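Local coordinates for protein DNA-entry nuclease (Competence-specific nuclease) (Streptococcus agalactiae ILRI112, PDB 4QGO) that probably cleaves DNA, and perhaps RNA, without sequence preference, as a nuclease of the beta-beta-alpha type and a virulence factor of the bacterium, at residues D58-P63 with R179-L184; Y104-D109 with Q138-N143; D183-A188 with M215-G220. The protein carries 1 engineered substitution. One frame throughout, in Å; residues are numbered along the deposited sequence.

Interaction 1. Residues D58-P63 with R179-L184; sequences DNQQRP and RNDTDL
The guanidinium of Arg62 has Asp181 O over one face, 3.2 Å above its plane toward the rim, and is ringed at its edge by Asn180 O, Asp183 O and the Asp58 carboxylate. Arg62 NH1 donates to Asn180 O at 2.9 Å (163°) and, equally straight, to Asp183 O at 2.9 Å, the latter in the carbonyl plane on a lone pair. NH2 adds a weak bond to Asn180 O. The remaining edge forms a side-on salt bridge within its own loop, Arg62 NE reaching the syn lone pair of Asp58 OD2 at 2.8 Å while NH2 meets the same oxygen from above the carboxylate plane. A bend at chi3 (-57°) turns the arginine into this position.

Asp58 OD1 is used as well: Gln60 N closes an Asx turn on it, and Arg62 N reaches it from the opposite face; Asp58 to Gln61 is a type I turn. Asn180 OD1 accepts from Thr182 N and Asp183 N, an Asx turn and motif consistent with the convergence of the Asn180 and Asp183 carbonyls on the arginine. Gln60 OE1 sits 2.9 Å from Asp181 O, two acceptors in close approach, not a bond; a water donates to Gln60 OE1 and Asp181 OD1. Tyr178 makes a cation-pi contact with Arg62. Among a carboxylate and backbone carbonyls, buried Arg62 probably stays charged, tying the 52-54/66-70 connection to the loop after strand 170-177.

Interaction 2. Residues Y104-D109 with Q138-N143; sequences YGHAVD and QTAHSN. With SO4 (sulfate ion), chain D.
Asp109 and Gln138 form a hydrogen-bonded antiparallel pair in the two-stranded sheet 108-112/135-139, consistent with the paired strands of a beta-beta-alpha nuclease. The backbone evidence is reciprocal: Asp109 N to Gln138 O at 2.8 Å and Gln138 N to Asp109 O at 3.1 Å. Val108 and Thr139 follow as a non-hydrogen-bonded pair. Ala140 N then bonds to Ala107 O at 2.9 Å, just where helix 140-144 begins; Thr139 is its N-cap, with OG1 accepting from Ser142 N.

Apolar and ring contacts lie around Ala140. Tyr104 CB touches Ala140 CB at 3.9 Å, and one face of the tyrosine ring lies against the first turn of the helix, with His141 N over its centre. The Tyr104 and His141 rings meet rim to rim.

Side-chain hydrogen bonds make two groups. In the first, His141 ND1 donates to Tyr104 OH at 2.9 Å (158°), nearly in the imidazole plane, and Tyr104 OH in turn donates to sulfate O1 at 2.6 Å. His103 also binds this sulfate; the ion probably comes from the crystallisation liquor, but may mark a place where an anion can sit. In the second, His106, whose CG is wedged between its backbone N and carbonyl carbon (chi1 61°), swings NE2 to the syn lone pair of Asp109 OD1 at 2.6 Å. The other oxygen accepts from Gln144 NE2. It also meets the Asn143 amide, whose plane is turned 83° from the carboxylate: Asn143 ND2 gives Asp109 OD2 a weak bond at 3.1 Å.

Interaction 3. Residues D183-A188 with M215-G220; sequences DLVPFA and MDYATG
Tyr217 O receives the hydrogen bond of Val185 N at 3.1 Å, in the carbonyl plane. The acceptor belongs to the loop of the beta hairpin 213-215/222-224, which is curled by an Asx turn: Asp216 OD1 accepts from Ala218 N, and Asp216 O takes both Thr219 N and Gly220 N. A second crossing bond runs from Leu184 N to Ala218 O at 3.2 Å, the donor standing well above the carbonyl plane. The amides of Leu184 and Val185 thus bond to the carbonyls of Ala218 and Tyr217, the order running in opposite senses.

The Tyr217 ring is met on both faces and at its edge. Phe187 CB makes a CH-pi contact over one face, 3.8 Å from the ring centroid and 16° off the normal; Met215 O lies over the opposite face, toward the rim, and Val185 CG1 is at the edge. The phenol is held at its far end by Asn208 O, which accepts from Tyr217 OH. A chi1 of 70° carries the Phe187 ring off toward helix 12-22, where it meets Phe14 edge-to-face, so its methylene rather than its ring faces the tyrosine. Phe187 and Ala188 also form a classic beta bulge opposite Leu177.

Asp183 crosses the Tyr217 side chain at a slant, carboxylate and ring planes 39° apart. Arg179 holds both its oxygens side-on, NE to OD2 and NH2 to OD1, while toward the hairpin loop they meet carbons, Asp183 OD1 lying 3.3 Å from Ala218 CA. Val185 divides its branches: CG1 meets Met215 SD at 3.7 Å, whereas Val185 CG2 rests on Gly220 CA at 3.8 Å.

Interactions 1 and 3 are neighbours, with centres about 10 Å apart. They share Asp183 and Leu184 in the loop between strands 170-177 and 188-195, so this one loop joins both the turn before strand 66-70 and the hairpin 213-215/222-224; Arg179 also packs on Phe187 and Tyr217. Interaction 2 belongs to the separate sheet of strands 108-112 and 135-139; its centre is about 21 Å from that of interaction 1, inside whose loop it is nested in sequence. It lies about 14 Å from interaction 3 between centres, touching it where Val108 CG1 meets Met215 CE at 3.9 Å. The hairpin therefore bridges the surroundings of the seven-stranded sheet and the probable nuclease motif.

Interaction 1. Residues D58-P63 with R179-L184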
loop_
_atom_site.group_PDB
_atom_site.type_symbol
_atom_site.label_atom_id
_atom_site.label_comp_id
_atom_site.label_asym_id
_atom_site.label_seq_id
_atom_site.Cartn_x
_atom_site.Cartn_y
_atom_site.Cartn_z
ATOM N N ASP A 58 5.909 7.414 -12.115
ATOM C CA ASP A 58 5.205 7.586 -13.386
ATOM C C ASP A 58 5.595 8.906 -14.069
ATOM O O ASP A 58 6.497 9.597 -13.616
ATOM C CB ASP A 58 3.686 7.420 -13.221
ATOM C CG ASP A 58 3.069 8.448 -12.285
ATOM O OD1 ASP A 58 3.630 9.558 -12.154
ATOM O OD2 ASP A 58 2.011 8.131 -11.694
ATOM N N ASN A 59 4.922 9.247 -15.164
ATOM C CA ASN A 59 5.331 10.419 -15.935
ATOM C C ASN A 59 5.037 11.740 -15.230
ATOM O O ASN A 59 5.552 12.789 -15.615
ATOM C CB ASN A 59 4.717 10.393 -17.339
ATOM C CG ASN A 59 5.438 9.424 -18.271
ATOM O OD1 ASN A 59 6.619 9.127 -18.087
ATOM N ND2 ASN A 59 4.724 8.928 -19.276
ATOM N N GLN A 60 4.218 11.679 -14.188
ATOM C CA GLN A 60 3.944 12.849 -13.372
ATOM C C GLN A 60 4.797 12.847 -12.110
ATOM O O GLN A 60 4.543 13.607 -11.178
ATOM C CB GLN A 60 2.455 12.921 -13.041
ATOM C CG GLN A 60 1.583 13.131 -14.289
ATOM C CD GLN A 60 1.381 11.856 -15.126
ATOM O OE1 GLN A 60 1.066 10.780 -14.600
ATOM N NE2 GLN A 60 1.564 11.981 -16.438
ATOM N N GLN A 61 5.820 11.991 -12.108
ATOM C CA GLN A 61 6.792 11.888 -11.016
ATOM C C GLN A 61 6.172 11.405 -9.705
ATOM O O GLN A 61 6.684 11.708 -8.628
ATOM C CB GLN A 61 7.522 13.215 -10.759
ATOM C CG GLN A 61 7.781 14.080 -11.979
ATOM C CD GLN A 61 8.994 13.648 -12.747
ATOM O OE1 GLN A 61 9.354 12.470 -12.752
ATOM N NE2 GLN A 61 9.649 14.603 -13.401
ATOM N N ARG A 62 5.082 10.651 -9.809
ATOM C CA ARG A 62 4.420 10.085 -8.633
ATOM C C ARG A 62 4.903 8.661 -8.404
ATOM O O ARG A 62 5.143 7.933 -9.364
ATOM C CB ARG A 62 2.904 10.032 -8.843
ATOM C CG ARG A 62 2.277 11.361 -9.243
ATOM C CD ARG A 62 0.787 11.218 -9.517
ATOM N NE ARG A 62 0.485 10.229 -10.545
ATOM C CZ ARG A 62 -0.712 10.036 -11.088
ATOM N NH1 ARG A 62 -1.761 10.766 -10.720
ATOM N NH2 ARG A 62 -0.859 9.114 -12.023
ATOM N N PRO A 63 5.026 8.243 -7.135
ATOM C CA PRO A 63 5.341 6.828 -6.874
ATOM C C PRO A 63 4.376 5.894 -7.584
ATOM O O PRO A 63 3.158 6.080 -7.551
ATOM C CB PRO A 63 5.196 6.714 -5.352
ATOM C CG PRO A 63 5.569 8.085 -4.870
ATOM C CD PRO A 63 4.981 9.032 -5.892
ATOM N N ARG A 179 -6.731 8.110 -9.543
ATOM C CA ARG A 179 -7.983 8.238 -10.298
ATOM C C ARG A 179 -7.731 8.660 -11.729
ATOM O O ARG A 179 -8.543 8.394 -12.620
ATOM C CB ARG A 179 -8.887 9.305 -9.690
ATOM C CG ARG A 179 -9.436 9.001 -8.306
ATOM C CD ARG A 179 -10.397 10.103 -7.868
ATOM N NE ARG A 179 -9.759 11.414 -7.917
ATOM C CZ ARG A 179 -10.411 12.567 -7.817
ATOM N NH1 ARG A 179 -11.731 12.577 -7.664
ATOM N NH2 ARG A 179 -9.746 13.712 -7.874
ATOM N N ASN A 180 -6.618 9.353 -11.923
ATOM C CA ASN A 180 -6.306 10.002 -13.185
ATOM C C ASN A 180 -4.819 10.312 -13.230
ATOM O O ASN A 180 -4.068 9.983 -12.307
ATOM C CB ASN A 180 -7.130 11.283 -13.325
ATOM C CG ASN A 180 -6.928 12.234 -12.161
ATOM O OD1 ASN A 180 -5.795 12.544 -11.785
ATOM N ND2 ASN A 180 -8.029 12.683 -11.567
ATOM N N ASP A 181 -4.383 10.970 -14.292
ATOM C CA ASP A 181 -2.956 11.173 -14.479
ATOM C C ASP A 181 -2.367 12.281 -13.619
ATOM O O ASP A 181 -1.151 12.386 -13.512
ATOM C CB ASP A 181 -2.626 11.425 -15.955
ATOM C CG ASP A 181 -2.700 10.167 -16.791
ATOM O OD1 ASP A 181 -2.658 9.059 -16.213
ATOM O OD2 ASP A 181 -2.793 10.287 -18.032
ATOM N N THR A 182 -3.210 13.091 -12.982
ATOM C CA THR A 182 -2.704 14.273 -12.283
ATOM C C THR A 182 -2.832 14.292 -10.753
ATOM O O THR A 182 -2.113 15.043 -10.097
ATOM C CB THR A 182 -3.318 15.560 -12.856
ATOM O OG1 THR A 182 -4.745 15.499 -12.758
ATOM C CG2 THR A 182 -2.926 15.714 -14.318
ATOM N N ASP A 183 -3.740 13.493 -10.192
ATOM C CA ASP A 183 -3.930 13.473 -8.735
ATOM C C ASP A 183 -2.609 13.282 -8.005
ATOM O O ASP A 183 -1.784 12.438 -8.379
ATOM C CB ASP A 183 -4.825 12.319 -8.294
ATOM C CG ASP A 183 -6.298 12.595 -8.461
ATOM O OD1 ASP A 183 -6.705 13.703 -8.883
ATOM O OD2 ASP A 183 -7.063 11.674 -8.137
ATOM N N LEU A 184 -2.417 14.028 -6.933
ATOM C CA LEU A 184 -1.188 13.886 -6.165
ATOM C C LEU A 184 -1.208 12.661 -5.254
ATOM O O LEU A 184 -0.164 12.096 -4.959
ATOM C CB LEU A 184 -0.941 15.147 -5.347
ATOM C CG LEU A 184 -0.671 16.375 -6.206
ATOM C CD1 LEU A 184 -0.526 17.590 -5.315
ATOM C CD2 LEU A 184 0.579 16.150 -7.023
HETATM O O HOH W 1 0.195 8.054 -15.359
#

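Interaction 2. Residues Y104-D109 with Q138-N143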
loop_
_atom_site.group_PDB
_atom_site.type_symbol
_atom_site.label_atom_id
_atom_site.label_comp_id
_atom_site.label_asym_id
_atom_site.label_seq_id
_atom_site.Cartn_x
_atom_site.Cartn_y
_atom_site.Cartn_z
ATOM N N TYR A 104 -6.949 8.312 16.043
ATOM C CA TYR A 104 -5.608 8.439 15.462
ATOM C C TYR A 104 -4.944 9.764 15.807
ATOM O O TYR A 104 -3.716 9.859 15.857
ATOM C CB TYR A 104 -5.639 8.258 13.938
ATOM C CG TYR A 104 -6.108 6.882 13.524
ATOM C CD1 TYR A 104 -5.249 5.785 13.590
ATOM C CD2 TYR A 104 -7.404 6.677 13.063
ATOM C CE1 TYR A 104 -5.677 4.528 13.216
ATOM C CE2 TYR A 104 -7.841 5.420 12.692
ATOM C CZ TYR A 104 -6.974 4.353 12.766
ATOM O OH TYR A 104 -7.413 3.103 12.393
ATOM N N GLY A 105 -5.755 10.796 16.014
ATOM C CA GLY A 105 -5.238 12.098 16.392
ATOM C C GLY A 105 -4.765 12.938 15.222
ATOM O O GLY A 105 -4.877 14.158 15.245
ATOM N N HIS A 106 -4.209 12.287 14.201
ATOM C CA HIS A 106 -3.747 12.988 13.005
ATOM C C HIS A 106 -4.292 12.261 11.786
ATOM O O HIS A 106 -4.698 11.103 11.879
ATOM C CB HIS A 106 -2.229 13.041 12.950
ATOM C CG HIS A 106 -1.589 11.693 12.908
ATOM N ND1 HIS A 106 -1.289 10.975 14.045
ATOM C CD2 HIS A 106 -1.207 10.920 11.863
ATOM C CE1 HIS A 106 -0.744 9.821 13.702
ATOM N NE2 HIS A 106 -0.685 9.763 12.384
ATOM N N ALA A 107 -4.292 12.936 10.643
ATOM C CA ALA A 107 -4.975 12.420 9.455
ATOM C C ALA A 107 -4.112 11.503 8.595
ATOM O O ALA A 107 -4.601 10.476 8.120
ATOM C CB ALA A 107 -5.497 13.558 8.612
ATOM N N VAL A 108 -2.846 11.864 8.401
ATOM C CA VAL A 108 -2.000 11.159 7.429
ATOM C C VAL A 108 -0.633 10.753 7.969
ATOM O O VAL A 108 -0.109 11.377 8.894
ATOM C CB VAL A 108 -1.809 11.968 6.129
ATOM C CG1 VAL A 108 -3.132 12.106 5.385
ATOM C CG2 VAL A 108 -1.187 13.342 6.411
ATOM N N ASP A 109 -0.094 9.690 7.369
ATOM C CA ASP A 109 1.224 9.148 7.681
ATOM C C ASP A 109 2.021 9.076 6.388
ATOM O O ASP A 109 1.454 8.983 5.301
ATOM C CB ASP A 109 1.118 7.706 8.197
ATOM C CG ASP A 109 0.477 7.600 9.563
ATOM O OD1 ASP A 109 0.464 8.594 10.311
ATOM O OD2 ASP A 109 0.018 6.488 9.903
ATOM N N GLN A 138 -0.628 8.767 3.018
ATOM C CA GLN A 138 -1.543 7.669 3.292
ATOM C C GLN A 138 -2.323 7.949 4.565
ATOM O O GLN A 138 -1.760 8.434 5.566
ATOM C CB GLN A 138 -0.778 6.349 3.425
ATOM C CG GLN A 138 -1.700 5.125 3.459
ATOM C CD GLN A 138 -0.931 3.824 3.394
ATOM O OE1 GLN A 138 0.196 3.734 3.891
ATOM N NE2 GLN A 138 -1.528 2.808 2.777
ATOM N N THR A 139 -3.615 7.651 4.546
ATOM C CA THR A 139 -4.396 7.892 5.758
ATOM C C THR A 139 -3.819 7.091 6.936
ATOM O O THR A 139 -3.286 5.985 6.756
ATOM C CB THR A 139 -5.894 7.586 5.591
ATOM O OG1 THR A 139 -6.081 6.166 5.446
ATOM C CG2 THR A 139 -6.457 8.331 4.385
ATOM N N ALA A 140 -3.911 7.658 8.136
ATOM C CA ALA A 140 -3.437 6.961 9.319
ATOM C C ALA A 140 -4.128 5.613 9.459
ATOM O O ALA A 140 -3.477 4.618 9.770
ATOM C CB ALA A 140 -3.664 7.806 10.568
ATOM N N HIS A 141 -5.442 5.576 9.224
ATOM C CA HIS A 141 -6.167 4.320 9.316
ATOM C C HIS A 141 -5.646 3.268 8.346
ATOM O O HIS A 141 -5.395 2.125 8.731
ATOM C CB HIS A 141 -7.646 4.512 9.039
ATOM C CG HIS A 141 -8.367 3.220 8.868
ATOM N ND1 HIS A 141 -8.661 2.388 9.927
ATOM C CD2 HIS A 141 -8.790 2.579 7.754
ATOM C CE1 HIS A 141 -9.272 1.305 9.472
ATOM N NE2 HIS A 141 -9.368 1.401 8.158
ATOM N N SER A 142 -5.514 3.644 7.078
ATOM C CA SER A 142 -5.148 2.645 6.083
ATOM C C SER A 142 -3.673 2.238 6.171
ATOM O O SER A 142 -3.314 1.124 5.793
ATOM C CB SER A 142 -5.566 3.075 4.670
ATOM O OG SER A 142 -4.736 4.109 4.153
ATOM N N ASN A 143 -2.826 3.117 6.699
ATOM C CA ASN A 143 -1.447 2.768 6.982
ATOM C C ASN A 143 -1.324 1.823 8.177
ATOM O O ASN A 143 -0.674 0.780 8.097
ATOM C CB ASN A 143 -0.632 4.045 7.241
ATOM C CG ASN A 143 0.826 3.755 7.516
ATOM O OD1 ASN A 143 1.586 3.452 6.597
ATOM N ND2 ASN A 143 1.236 3.872 8.768
HETATM S S SO4 D . -6.280 0.840 14.709
HETATM O O1 SO4 D . -5.941 1.141 13.322
HETATM O O2 SO4 D . -5.792 -0.487 15.073
HETATM O O3 SO4 D . -5.667 1.840 15.580
HETATM O O4 SO4 D . -7.731 0.904 14.884
#

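Interaction 3. Residues D183-A188 with M215-G220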
loop_
_atom_site.group_PDB
_atom_site.type_symbol
_atom_site.label_atom_id
_atom_site.label_comp_id
_atom_site.label_asym_id
_atom_site.label_seq_id
_atom_site.Cartn_x
_atom_site.Cartn_y
_atom_site.Cartn_z
ATOM N N ASP A 183 -3.740 13.493 -10.192
ATOM C CA ASP A 183 -3.930 13.473 -8.735
ATOM C C ASP A 183 -2.609 13.282 -8.005
ATOM O O ASP A 183 -1.784 12.438 -8.379
ATOM C CB ASP A 183 -4.825 12.319 -8.294
ATOM C CG ASP A 183 -6.298 12.595 -8.461
ATOM O OD1 ASP A 183 -6.705 13.703 -8.883
ATOM O OD2 ASP A 183 -7.063 11.674 -8.137
ATOM N N LEU A 184 -2.417 14.028 -6.933
ATOM C CA LEU A 184 -1.188 13.886 -6.165
ATOM C C LEU A 184 -1.208 12.661 -5.254
ATOM O O LEU A 184 -0.164 12.096 -4.959
ATOM C CB LEU A 184 -0.941 15.147 -5.347
ATOM C CG LEU A 184 -0.671 16.375 -6.206
ATOM C CD1 LEU A 184 -0.526 17.590 -5.315
ATOM C CD2 LEU A 184 0.579 16.150 -7.023
ATOM N N VAL A 185 -2.394 12.269 -4.798
ATOM C CA VAL A 185 -2.526 11.239 -3.766
ATOM C C VAL A 185 -3.299 10.056 -4.342
ATOM O O VAL A 185 -4.320 10.237 -4.997
ATOM C CB VAL A 185 -3.293 11.794 -2.536
ATOM C CG1 VAL A 185 -3.437 10.731 -1.449
ATOM C CG2 VAL A 185 -2.604 13.034 -1.995
ATOM N N PRO A 186 -2.820 8.825 -4.097
ATOM C CA PRO A 186 -3.552 7.658 -4.594
ATOM C C PRO A 186 -4.835 7.449 -3.795
ATOM O O PRO A 186 -4.856 7.742 -2.602
ATOM C CB PRO A 186 -2.571 6.504 -4.341
ATOM C CG PRO A 186 -1.771 6.943 -3.169
ATOM C CD PRO A 186 -1.616 8.449 -3.330
ATOM N N PHE A 187 -5.886 6.943 -4.434
ATOM C CA PHE A 187 -7.124 6.682 -3.704
ATOM C C PHE A 187 -7.126 5.302 -3.051
ATOM O O PHE A 187 -8.002 5.001 -2.234
ATOM C CB PHE A 187 -8.370 6.862 -4.599
ATOM C CG PHE A 187 -8.525 5.790 -5.654
ATOM C CD1 PHE A 187 -9.238 4.625 -5.386
ATOM C CD2 PHE A 187 -7.951 5.948 -6.912
ATOM C CE1 PHE A 187 -9.366 3.622 -6.353
ATOM C CE2 PHE A 187 -8.079 4.966 -7.880
ATOM C CZ PHE A 187 -8.795 3.803 -7.607
ATOM N N ALA A 188 -6.158 4.458 -3.418
ATOM C CA ALA A 188 -6.043 3.135 -2.824
ATOM C C ALA A 188 -4.649 2.606 -3.034
ATOM O O ALA A 188 -3.912 3.096 -3.887
ATOM C CB ALA A 188 -7.056 2.171 -3.449
ATOM N N MET A 215 -11.107 13.243 1.701
ATOM C CA MET A 215 -9.932 13.832 1.081
ATOM C C MET A 215 -10.162 14.101 -0.398
ATOM O O MET A 215 -10.777 13.296 -1.088
ATOM C CB MET A 215 -8.725 12.906 1.231
ATOM C CG MET A 215 -7.448 13.512 0.652
ATOM S SD MET A 215 -6.039 12.392 0.664
ATOM C CE MET A 215 -5.537 12.456 2.376
ATOM N N ASP A 216 -9.667 15.239 -0.874
ATOM C CA ASP A 216 -9.597 15.523 -2.303
ATOM C C ASP A 216 -8.265 14.954 -2.776
ATOM O O ASP A 216 -7.205 15.475 -2.420
ATOM C CB ASP A 216 -9.633 17.038 -2.527
ATOM C CG ASP A 216 -9.667 17.418 -4.000
ATOM O OD1 ASP A 216 -9.380 16.556 -4.856
ATOM O OD2 ASP A 216 -9.975 18.592 -4.308
ATOM N N TYR A 217 -8.314 13.872 -3.555
ATOM C CA TYR A 217 -7.085 13.193 -3.969
ATOM C C TYR A 217 -6.275 14.014 -4.957
ATOM O O TYR A 217 -5.085 13.757 -5.158
ATOM C CB TYR A 217 -7.374 11.799 -4.536
ATOM C CG TYR A 217 -7.983 10.868 -3.511
ATOM C CD1 TYR A 217 -7.247 10.437 -2.413
ATOM C CD2 TYR A 217 -9.294 10.428 -3.641
ATOM C CE1 TYR A 217 -7.807 9.603 -1.465
ATOM C CE2 TYR A 217 -9.866 9.589 -2.700
ATOM C CZ TYR A 217 -9.120 9.193 -1.609
ATOM O OH TYR A 217 -9.704 8.355 -0.685
ATOM N N ALA A 218 -6.906 15.008 -5.580
ATOM C CA ALA A 218 -6.161 15.880 -6.472
ATOM C C ALA A 218 -5.058 16.620 -5.719
ATOM O O ALA A 218 -3.929 16.706 -6.196
ATOM C CB ALA A 218 -7.101 16.876 -7.171
ATOM N N THR A 219 -5.393 17.149 -4.538
ATOM C CA THR A 219 -4.495 18.021 -3.780
ATOM C C THR A 219 -4.005 17.432 -2.458
ATOM O O THR A 219 -2.984 17.858 -1.918
ATOM C CB THR A 219 -5.212 19.335 -3.424
ATOM O OG1 THR A 219 -6.418 19.008 -2.721
ATOM C CG2 THR A 219 -5.580 20.099 -4.679
ATOM N N GLY A 220 -4.742 16.459 -1.938
ATOM C CA GLY A 220 -4.501 15.969 -0.596
ATOM C C GLY A 220 -5.209 16.773 0.487
ATOM O O GLY A 220 -5.028 16.481 1.663
#